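Local coordinates for protein class D beta-lactamase (Fusobacterium nucleatum subsp. polymorphum, PDB 4IED) that probably hydrolyses beta-lactam antibiotics to substituted beta-amino acids, as a class D beta-lactamase of the OXA type that confers antibiotic resistance, at residues 31-37 with 219-225; 188-192 with 250-254. All blocks are in the same frame, centred on the assembly; numbering follows the deposited sequence.

Interaction 1: residues 31-37 with 219-225; sequences FVVYDLK and DNIYSFA
Asn220 reaches across to the end of strand 29-35. The backbone bond from Leu36 N to Ile221 O carries the antiparallel pairing past Asp35, and the Asn220 amide continues it to Lys37 N. Its CB leads to a CG that lies 3.4 Å from Lys37 CB. There the amide divides. Asn220 ND2 donates, within its own amide plane, to Asp35 OD1 (2.9 Å, 167° at the hydrogen), meeting the carboxylate from above its plane. Asn220 OD1 takes Lys37 N at 2.9 Å and, from the opposite face of the amide, Ile221 N, the next residue in its own segment, so three bonds fix its rotation. Beyond it, the extended Lys37 chain carries NZ to Asp219 OD2, a salt bridge of 2.8 Å.

Asp35, a magnesium ligand in a structure of this protein, gives its other oxygen, OD2, to Asn38, its fellow ligand. Behind this end the ladder is regular: Val32 with Ala225 and Tyr34 with Ser223 are hydrogen-bonded pairs. Val33 CG2 packs 4.0 Å from Phe224 CB. In the central sheet of the beta-lactamase fold, strands 40-44 and 208-216 flank this pair; helix 238-249 covers Val33 and Phe224, and helix 154-165 touches Tyr34 and Ser223.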
ATOM      1  N   PHE A  31      -1.999  13.108   4.988  1.00  6.72           N
ATOM      2  CA  PHE A  31      -2.921  12.514   4.025  1.00  6.49           C
ATOM      3  C   PHE A  31      -2.779  13.285   2.711  1.00  6.61           C
ATOM      4  O   PHE A  31      -2.754  14.499   2.690  1.00  6.95           O
ATOM      5  CB  PHE A  31      -4.315  12.680   4.628  1.00  6.65           C
ATOM      6  CG  PHE A  31      -5.505  11.988   3.887  1.00  6.50           C
ATOM      7  CD1 PHE A  31      -5.353  11.056   2.914  1.00  6.21           C
ATOM      8  CD2 PHE A  31      -6.820  12.405   4.213  1.00  6.76           C
ATOM      9  CE1 PHE A  31      -6.465  10.484   2.329  1.00  6.15           C
ATOM     10  CE2 PHE A  31      -7.942  11.868   3.557  1.00  6.72           C
ATOM     11  CZ  PHE A  31      -7.700  10.941   2.643  1.00  6.42           C
ATOM     12  N   VAL A  32      -2.570  12.547   1.618  1.00  6.36           N
ATOM     13  CA  VAL A  32      -2.499  13.101   0.279  1.00  6.50           C
ATOM     14  C   VAL A  32      -3.480  12.406  -0.598  1.00  6.36           C
ATOM     15  O   VAL A  32      -3.529  11.208  -0.612  1.00  6.06           O
ATOM     16  CB  VAL A  32      -1.071  12.875  -0.294  1.00  6.56           C
ATOM     17  CG1 VAL A  32      -0.929  13.489  -1.654  1.00  6.86           C
ATOM     18  CG2 VAL A  32      -0.062  13.472   0.664  1.00  6.81           C
ATOM     19  N   VAL A  33      -4.204  13.217  -1.361  1.00  6.64           N
ATOM     20  CA  VAL A  33      -5.070  12.722  -2.413  1.00  6.62           C
ATOM     21  C   VAL A  33      -4.697  13.450  -3.711  1.00  6.90           C
ATOM     22  O   VAL A  33      -4.672  14.659  -3.739  1.00  7.27           O
ATOM     23  CB  VAL A  33      -6.552  12.886  -2.118  1.00  6.78           C
ATOM     24  CG1 VAL A  33      -7.409  12.483  -3.358  1.00  6.87           C
ATOM     25  CG2 VAL A  33      -6.953  12.149  -0.836  1.00  6.58           C
ATOM     26  N   TYR A  34      -4.453  12.680  -4.787  1.00  6.78           N
ATOM     27  CA  TYR A  34      -4.193  13.212  -6.149  1.00  7.10           C
ATOM     28  C   TYR A  34      -5.451  12.987  -6.957  1.00  7.26           C
ATOM     29  O   TYR A  34      -5.919  11.833  -7.082  1.00  7.01           O
ATOM     30  CB  TYR A  34      -3.001  12.589  -6.821  1.00  6.97           C
ATOM     31  CG  TYR A  34      -2.758  13.068  -8.260  1.00  7.36           C
ATOM     32  CD1 TYR A  34      -2.377  14.368  -8.504  1.00  7.80           C
ATOM     33  CD2 TYR A  34      -2.993  12.227  -9.361  1.00  7.36           C
ATOM     34  CE1 TYR A  34      -2.201  14.823  -9.810  1.00  8.35           C
ATOM     35  CE2 TYR A  34      -2.792  12.648 -10.639  1.00  7.93           C
ATOM     36  CZ  TYR A  34      -2.349  13.915 -10.863  1.00  8.42           C
ATOM     37  OH  TYR A  34      -2.178  14.414 -12.134  1.00  9.53           O
ATOM     38  N   ASP A  35      -5.982  14.088  -7.486  1.00  7.73           N
ATOM     39  CA  ASP A  35      -7.135  14.090  -8.402  1.00  8.04           C
ATOM     40  C   ASP A  35      -6.638  14.179  -9.823  1.00  8.32           C
ATOM     41  O   ASP A  35      -6.126  15.224 -10.207  1.00  8.70           O
ATOM     42  CB  ASP A  35      -7.989  15.307  -7.978  1.00  8.45           C
ATOM     43  CG  ASP A  35      -9.206  15.584  -8.872  1.00  8.91           C
ATOM     44  OD1 ASP A  35      -9.181  15.209 -10.111  1.00  9.07           O
ATOM     45  OD2 ASP A  35     -10.110  16.312  -8.407  1.00  9.21           O
ATOM     46  N   LEU A  36      -6.753  13.069 -10.525  1.00  8.17           N
ATOM     47  CA  LEU A  36      -6.169  12.950 -11.890  1.00  8.43           C
ATOM     48  C   LEU A  36      -6.822  13.975 -12.838  1.00  9.17           C
ATOM     49  O   LEU A  36      -6.150  14.679 -13.609  1.00  9.72           O
ATOM     50  CB  LEU A  36      -6.343  11.546 -12.444  1.00  8.21           C
ATOM     51  CG  LEU A  36      -5.880  11.373 -13.889  1.00  8.56           C
ATOM     52  CD1 LEU A  36      -4.406  11.621 -14.088  1.00  8.57           C
ATOM     53  CD2 LEU A  36      -6.250   9.981 -14.320  1.00  8.37           C
ATOM     54  N   LYS A  37      -8.151  14.009 -12.875  1.00  9.54           N
ATOM     55  CA  LYS A  37      -8.880  14.823 -13.864  1.00 10.59           C
ATOM     56  C   LYS A  37      -8.483  16.318 -13.782  1.00 11.07           C
ATOM     57  O   LYS A  37      -8.318  17.066 -14.754  1.00 11.94           O
ATOM     58  CB  LYS A  37     -10.375  14.614 -13.709  1.00 11.14           C
ATOM     59  CG  LYS A  37     -11.252  15.242 -14.710  1.00 12.38           C
ATOM     60  CD  LYS A  37     -12.735  15.010 -14.365  1.00 12.81           C
ATOM     61  CE  LYS A  37     -13.614  15.709 -15.271  1.00 13.80           C
ATOM     62  NZ  LYS A  37     -15.051  15.565 -14.938  1.00 13.94           N
ATOM     63  N   ASP A 219     -15.310   8.925 -14.423  1.00 10.39           N
ATOM     64  CA  ASP A 219     -14.465   9.842 -15.154  1.00 10.22           C
ATOM     65  C   ASP A 219     -13.280  10.422 -14.416  1.00  9.29           C
ATOM     66  O   ASP A 219     -12.649  11.346 -14.895  1.00  9.75           O
ATOM     67  CB  ASP A 219     -15.192  10.986 -15.826  1.00 10.83           C
ATOM     68  CG  ASP A 219     -15.755  11.971 -14.818  1.00 10.91           C
ATOM     69  OD1 ASP A 219     -15.681  11.656 -13.582  1.00 11.34           O
ATOM     70  OD2 ASP A 219     -16.258  13.010 -15.197  1.00 11.31           O
ATOM     71  N   ASN A 220     -12.885   9.810 -13.305  1.00  8.39           N
ATOM     72  CA  ASN A 220     -11.730  10.247 -12.581  1.00  7.92           C
ATOM     73  C   ASN A 220     -11.087   9.099 -11.797  1.00  7.40           C
ATOM     74  O   ASN A 220     -11.611   7.987 -11.706  1.00  7.29           O
ATOM     75  CB  ASN A 220     -12.164  11.371 -11.612  1.00  7.99           C
ATOM     76  CG  ASN A 220     -11.052  12.334 -11.255  1.00  7.93           C
ATOM     77  OD1 ASN A 220      -9.886  12.092 -11.560  1.00  7.76           O
ATOM     78  ND2 ASN A 220     -11.435  13.495 -10.638  1.00  8.15           N
ATOM     79  N   ILE A 221      -9.871   9.370 -11.340  1.00  7.15           N
ATOM     80  CA  ILE A 221      -9.107   8.446 -10.441  1.00  6.68           C
ATOM     81  C   ILE A 221      -8.486   9.298  -9.371  1.00  6.53           C
ATOM     82  O   ILE A 221      -7.789  10.253  -9.645  1.00  6.69           O
ATOM     83  CB  ILE A 221      -7.957   7.689 -11.134  1.00  6.58           C
ATOM     84  CG1 ILE A 221      -8.496   6.948 -12.344  1.00  6.84           C
ATOM     85  CG2 ILE A 221      -7.300   6.760 -10.166  1.00  6.17           C
ATOM     86  CD1 ILE A 221      -7.461   6.264 -13.202  1.00  6.87           C
ATOM     87  N   TYR A 222      -8.783   8.929  -8.096  1.00  6.28           N
ATOM     88  CA  TYR A 222      -8.247   9.604  -6.907  1.00  6.16           C
ATOM     89  C   TYR A 222      -7.281   8.687  -6.247  1.00  5.81           C
ATOM     90  O   TYR A 222      -7.688   7.670  -5.695  1.00  5.62           O
ATOM     91  CB  TYR A 222      -9.379   9.985  -5.936  1.00  6.25           C
ATOM     92  CG  TYR A 222     -10.483  10.799  -6.546  1.00  6.64           C
ATOM     93  CD1 TYR A 222     -11.528  10.134  -7.203  1.00  6.77           C
ATOM     94  CD2 TYR A 222     -10.540  12.197  -6.426  1.00  6.95           C
ATOM     95  CE1 TYR A 222     -12.585  10.796  -7.774  1.00  7.19           C
ATOM     96  CE2 TYR A 222     -11.582  12.854  -7.104  1.00  7.38           C
ATOM     97  CZ  TYR A 222     -12.583  12.162  -7.750  1.00  7.49           C
ATOM     98  OH  TYR A 222     -13.665  12.841  -8.420  1.00  7.98           O
ATOM     99  N   SER A 223      -5.978   9.009  -6.320  1.00  5.77           N
ATOM    100  CA  SER A 223      -4.981   8.147  -5.698  1.00  5.49           C
ATOM    101  C   SER A 223      -4.674   8.745  -4.318  1.00  5.45           C
ATOM    102  O   SER A 223      -4.670   9.964  -4.137  1.00  5.66           O
ATOM    103  CB  SER A 223      -3.714   8.150  -6.499  1.00  5.54           C
ATOM    104  OG  SER A 223      -3.962   7.449  -7.743  1.00  5.62           O
ATOM    105  N   PHE A 224      -4.473   7.897  -3.336  1.00  5.23           N
ATOM    106  CA  PHE A 224      -4.365   8.409  -1.953  1.00  5.25           C
ATOM    107  C   PHE A 224      -3.382   7.580  -1.154  1.00  5.08           C
ATOM    108  O   PHE A 224      -3.039   6.444  -1.376  1.00  4.91           O
ATOM    109  CB  PHE A 224      -5.710   8.382  -1.236  1.00  5.30           C
ATOM    110  CG  PHE A 224      -6.234   6.978  -0.964  1.00  5.11           C
ATOM    111  CD1 PHE A 224      -5.856   6.269   0.203  1.00  4.99           C
ATOM    112  CD2 PHE A 224      -7.134   6.398  -1.839  1.00  5.12           C
ATOM    113  CE1 PHE A 224      -6.320   5.013   0.442  1.00  4.89           C
ATOM    114  CE2 PHE A 224      -7.602   5.121  -1.579  1.00  5.01           C
ATOM    115  CZ  PHE A 224      -7.172   4.438  -0.457  1.00  4.89           C
ATOM    116  N   ALA A 225      -2.846   8.311  -0.144  1.00  5.19           N
ATOM    117  CA  ALA A 225      -2.055   7.759   1.004  1.00  5.13           C
ATOM    118  C   ALA A 225      -2.239   8.521   2.290  1.00  5.33           C
ATOM    119  O   ALA A 225      -2.109   9.751   2.279  1.00  5.56           O
ATOM    120  CB  ALA A 225      -0.581   7.749   0.643  1.00  5.16           C
TER

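Interaction 2: residues 188-192 with 250-254; sequences KDDFI and INVIK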
ATOM      1  N   LYS A 188     -18.646  -0.602  -6.248  1.00  8.02           N
ATOM      2  CA  LYS A 188     -20.033  -0.126  -6.343  1.00  8.86           C
ATOM      3  C   LYS A 188     -20.284   0.456  -7.741  1.00  9.70           C
ATOM      4  O   LYS A 188     -19.344   0.581  -8.544  1.00  9.52           O
ATOM      5  CB  LYS A 188     -20.360   0.925  -5.256  1.00  8.55           C
ATOM      6  CG  LYS A 188     -20.342   0.339  -3.818  1.00  8.18           C
ATOM      7  CD  LYS A 188     -21.470  -0.700  -3.596  1.00  8.43           C
ATOM      8  CE  LYS A 188     -21.896  -0.978  -2.138  1.00  8.48           C
ATOM      9  NZ  LYS A 188     -20.733  -1.453  -1.399  1.00  7.93           N
ATOM     10  N   ASP A 189     -21.539   0.824  -8.053  1.00 10.92           N
ATOM     11  CA  ASP A 189     -21.820   1.304  -9.366  1.00 12.20           C
ATOM     12  C   ASP A 189     -20.986   2.563  -9.670  1.00 11.25           C
ATOM     13  O   ASP A 189     -20.571   2.724 -10.831  1.00 11.53           O
ATOM     14  CB  ASP A 189     -23.312   1.630  -9.549  1.00 13.91           C
ATOM     15  CG  ASP A 189     -24.215   0.400  -9.538  1.00 16.46           C
ATOM     16  OD1 ASP A 189     -23.708  -0.737  -9.622  1.00 17.78           O
ATOM     17  OD2 ASP A 189     -25.450   0.613  -9.650  1.00 18.87           O
ATOM     18  N   ASP A 190     -20.853   3.435  -8.716  1.00 10.68           N
ATOM     19  CA  ASP A 190     -20.289   4.740  -8.956  1.00 10.48           C
ATOM     20  C   ASP A 190     -18.830   4.917  -8.588  1.00  9.34           C
ATOM     21  O   ASP A 190     -18.271   5.979  -8.795  1.00  9.16           O
ATOM     22  CB  ASP A 190     -21.102   5.800  -8.223  1.00 11.58           C
ATOM     23  CG  ASP A 190     -22.574   5.811  -8.631  1.00 13.37           C
ATOM     24  OD1 ASP A 190     -22.851   5.783  -9.826  1.00 15.07           O
ATOM     25  OD2 ASP A 190     -23.423   5.918  -7.719  1.00 15.81           O
ATOM     26  N   PHE A 191     -18.227   3.884  -8.005  1.00  8.19           N
ATOM     27  CA  PHE A 191     -16.801   3.971  -7.698  1.00  7.44           C
ATOM     28  C   PHE A 191     -16.286   2.556  -7.427  1.00  6.99           C
ATOM     29  O   PHE A 191     -17.062   1.655  -7.090  1.00  7.27           O
ATOM     30  CB  PHE A 191     -16.570   4.832  -6.407  1.00  7.39           C
ATOM     31  CG  PHE A 191     -17.058   4.193  -5.175  1.00  7.27           C
ATOM     32  CD1 PHE A 191     -16.201   3.441  -4.391  1.00  7.05           C
ATOM     33  CD2 PHE A 191     -18.331   4.433  -4.712  1.00  7.70           C
ATOM     34  CE1 PHE A 191     -16.693   2.830  -3.260  1.00  7.23           C
ATOM     35  CE2 PHE A 191     -18.840   3.777  -3.576  1.00  7.76           C
ATOM     36  CZ  PHE A 191     -17.981   3.023  -2.854  1.00  7.52           C
ATOM     37  N   ILE A 192     -14.978   2.375  -7.556  1.00  6.66           N
ATOM     38  CA  ILE A 192     -14.295   1.151  -7.086  1.00  6.39           C
ATOM     39  C   ILE A 192     -13.024   1.620  -6.319  1.00  6.01           C
ATOM     40  O   ILE A 192     -12.199   2.399  -6.819  1.00  5.93           O
ATOM     41  CB  ILE A 192     -13.948   0.210  -8.265  1.00  6.50           C
ATOM     42  CG1 ILE A 192     -13.383  -1.064  -7.686  1.00  6.30           C
ATOM     43  CG2 ILE A 192     -13.102   0.801  -9.287  1.00  6.50           C
ATOM     44  CD1 ILE A 192     -13.279  -2.132  -8.731  1.00  6.52           C
ATOM     45  N   ILE A 250     -16.608  14.554  -0.365  1.00  9.65           N
ATOM     46  CA  ILE A 250     -16.500  14.969  -1.721  1.00  8.91           C
ATOM     47  C   ILE A 250     -17.364  14.122  -2.680  1.00  7.79           C
ATOM     48  O   ILE A 250     -17.267  14.222  -3.906  1.00  8.87           O
ATOM     49  CB  ILE A 250     -15.081  15.157  -2.253  1.00  9.68           C
ATOM     50  CG1 ILE A 250     -14.292  13.862  -2.282  1.00  8.91           C
ATOM     51  CG2 ILE A 250     -14.271  16.155  -1.445  1.00 12.24           C
ATOM     52  CD1 ILE A 250     -13.110  13.931  -3.235  1.00 10.56           C
ATOM     53  N   ASN A 251     -18.281  13.333  -2.084  1.00  7.56           N
ATOM     54  CA  ASN A 251     -19.299  12.603  -2.845  1.00  8.32           C
ATOM     55  C   ASN A 251     -18.787  11.577  -3.858  1.00  8.37           C
ATOM     56  O   ASN A 251     -19.473  11.222  -4.728  1.00 10.25           O
ATOM     57  CB  ASN A 251     -20.215  13.645  -3.477  1.00  9.74           C
ATOM     58  CG  ASN A 251     -21.019  14.423  -2.387  1.00 11.82           C
ATOM     59  OD1 ASN A 251     -21.934  13.787  -1.791  1.00 13.94           O
ATOM     60  ND2 ASN A 251     -20.744  15.774  -2.107  1.00 12.69           N
ATOM     61  N   VAL A 252     -17.560  11.075  -3.636  1.00  7.06           N
ATOM     62  CA  VAL A 252     -16.992   9.999  -4.388  1.00  8.06           C
ATOM     63  C   VAL A 252     -17.556   8.648  -3.921  1.00 10.00           C
ATOM     64  O   VAL A 252     -17.907   7.743  -4.693  1.00 12.56           O
ATOM     65  CB  VAL A 252     -15.443  10.088  -4.339  1.00  7.90           C
ATOM     66  CG1 VAL A 252     -14.804   8.816  -4.930  1.00  9.88           C
ATOM     67  CG2 VAL A 252     -14.966  11.314  -5.113  1.00  8.20           C
ATOM     68  N   ILE A 253     -17.570   8.461  -2.573  1.00  9.86           N
ATOM     69  CA  ILE A 253     -18.262   7.342  -1.957  1.00 13.69           C
ATOM     70  C   ILE A 253     -19.657   7.823  -1.669  1.00 16.91           C
ATOM     71  O   ILE A 253     -19.851   8.883  -1.064  1.00 15.76           O
ATOM     72  CB  ILE A 253     -17.518   6.781  -0.717  1.00 13.95           C
ATOM     73  CG1 ILE A 253     -16.187   6.224  -1.096  1.00 14.31           C
ATOM     74  CG2 ILE A 253     -18.245   5.631  -0.073  1.00 17.48           C
ATOM     75  CD1 ILE A 253     -15.296   5.866   0.130  1.00 15.27           C
ATOM     76  N   LYS A 254     -20.622   7.054  -2.231  1.00 23.78           N
ATOM     77  CA  LYS A 254     -21.931   7.496  -2.738  1.00 30.15           C
ATOM     78  C   LYS A 254     -22.643   6.289  -3.304  1.00 35.31           C
ATOM     79  O   LYS A 254     -21.972   5.333  -3.761  1.00 36.22           O
ATOM     80  CB  LYS A 254     -21.683   8.524  -3.852  1.00 29.63           C
ATOM     81  CG  LYS A 254     -22.726   8.678  -4.881  1.00 35.80           C
ATOM     82  CD  LYS A 254     -22.404   9.882  -5.756  1.00 33.50           C
ATOM     83  CE  LYS A 254     -21.971   9.466  -7.149  1.00 35.20           C
ATOM     84  NZ  LYS A 254     -20.692  10.170  -7.393  1.00 29.40           N
ATOM     85  OXT LYS A 254     -23.880   6.162  -3.342  1.00 40.01           O
TER
HETATM   86  O   HOH W   1     -18.582   8.382  -7.254  1.00  9.86           O
HETATM   87  O   HOH W   2     -22.415   3.657  -6.059  1.00 16.81           O
HETATM   88  O   HOH W   3     -25.013   6.640  -5.572  1.00 40.68           O
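The phenyl ring of Phe191 meets the C-terminal tail through Ile253, whose CG1 sits over one ring face, 4.1 Å from the centroid and 14° off the normal, in a CH-pi contact. The other branch, Ile253 CG2, comes to 3.8 Å from Phe191 CZ. At the ring edge, in its plane, Lys254 O approaches Phe191 CE2 at 3.5 Å, and Val252 O comes in obliquely near CD2. Phe191 CG stands between its backbone N and carbonyl carbon (chi1 69°), which turns the ring toward the tail.

No direct hydrogen bond spans the two segments; three waters do that work. One donates to both Asp190 O and Val252 O, the latter at 2.7 Å, and accepts from Lys254 NZ. A second accepts from Asp190 N and donates to Asp190 OD2 and Lys254 O. The third bridges Asp190 OD2 and Lys254 OXT, donating to both. Asp190 OD2 and Lys254 OXT are 4.4 Å apart, and the water between them probably eases the repulsion of two carboxylates.

Further out, the bent Lys254 chain crosses Asp190 at about a right angle, Lys254 CE lying 3.9 Å from Asp190 OD2, and returns Lys254 NZ to Asn251 O at 3.1 Å. Asn251, with positive phi, is the C-prime residue of the Schellman motif that ends helix 238-249 and turns the tail. On the other side, Lys188 N bonds to Phe191 O within the loop. That loop joins strands 184-187 and 192-200 at the sheet edge, where Phe191 touches Glu186 of strand 184-187 and Ile215 of strand 208-216. Ile253 lies back on Arg244, Phe247 and Lys248, so the tail fills in between its own helix and the loop.

In the fold
The two contacts lie on the same side of the chain's centre, their centres about 13 Å apart, and they meet where Tyr222 CE1 packs 3.6 Å from Val252 CG2. Along the chain their segments alternate: 31-37, then 188-192, then 219-225, then 250-254. Interaction 1 pairs the early strand 29-35 with the late strand 221-229 inside the antiparallel sheet, while interaction 2 ties the loop between strands 184-187 and 192-200 to the chain's last residues. Strand 208-216 and helix 238-249 touch both. The C-terminal tail thus runs from beside Tyr222 to the loop that follows edge strand 184-187, joining parts of the fold distant in sequence.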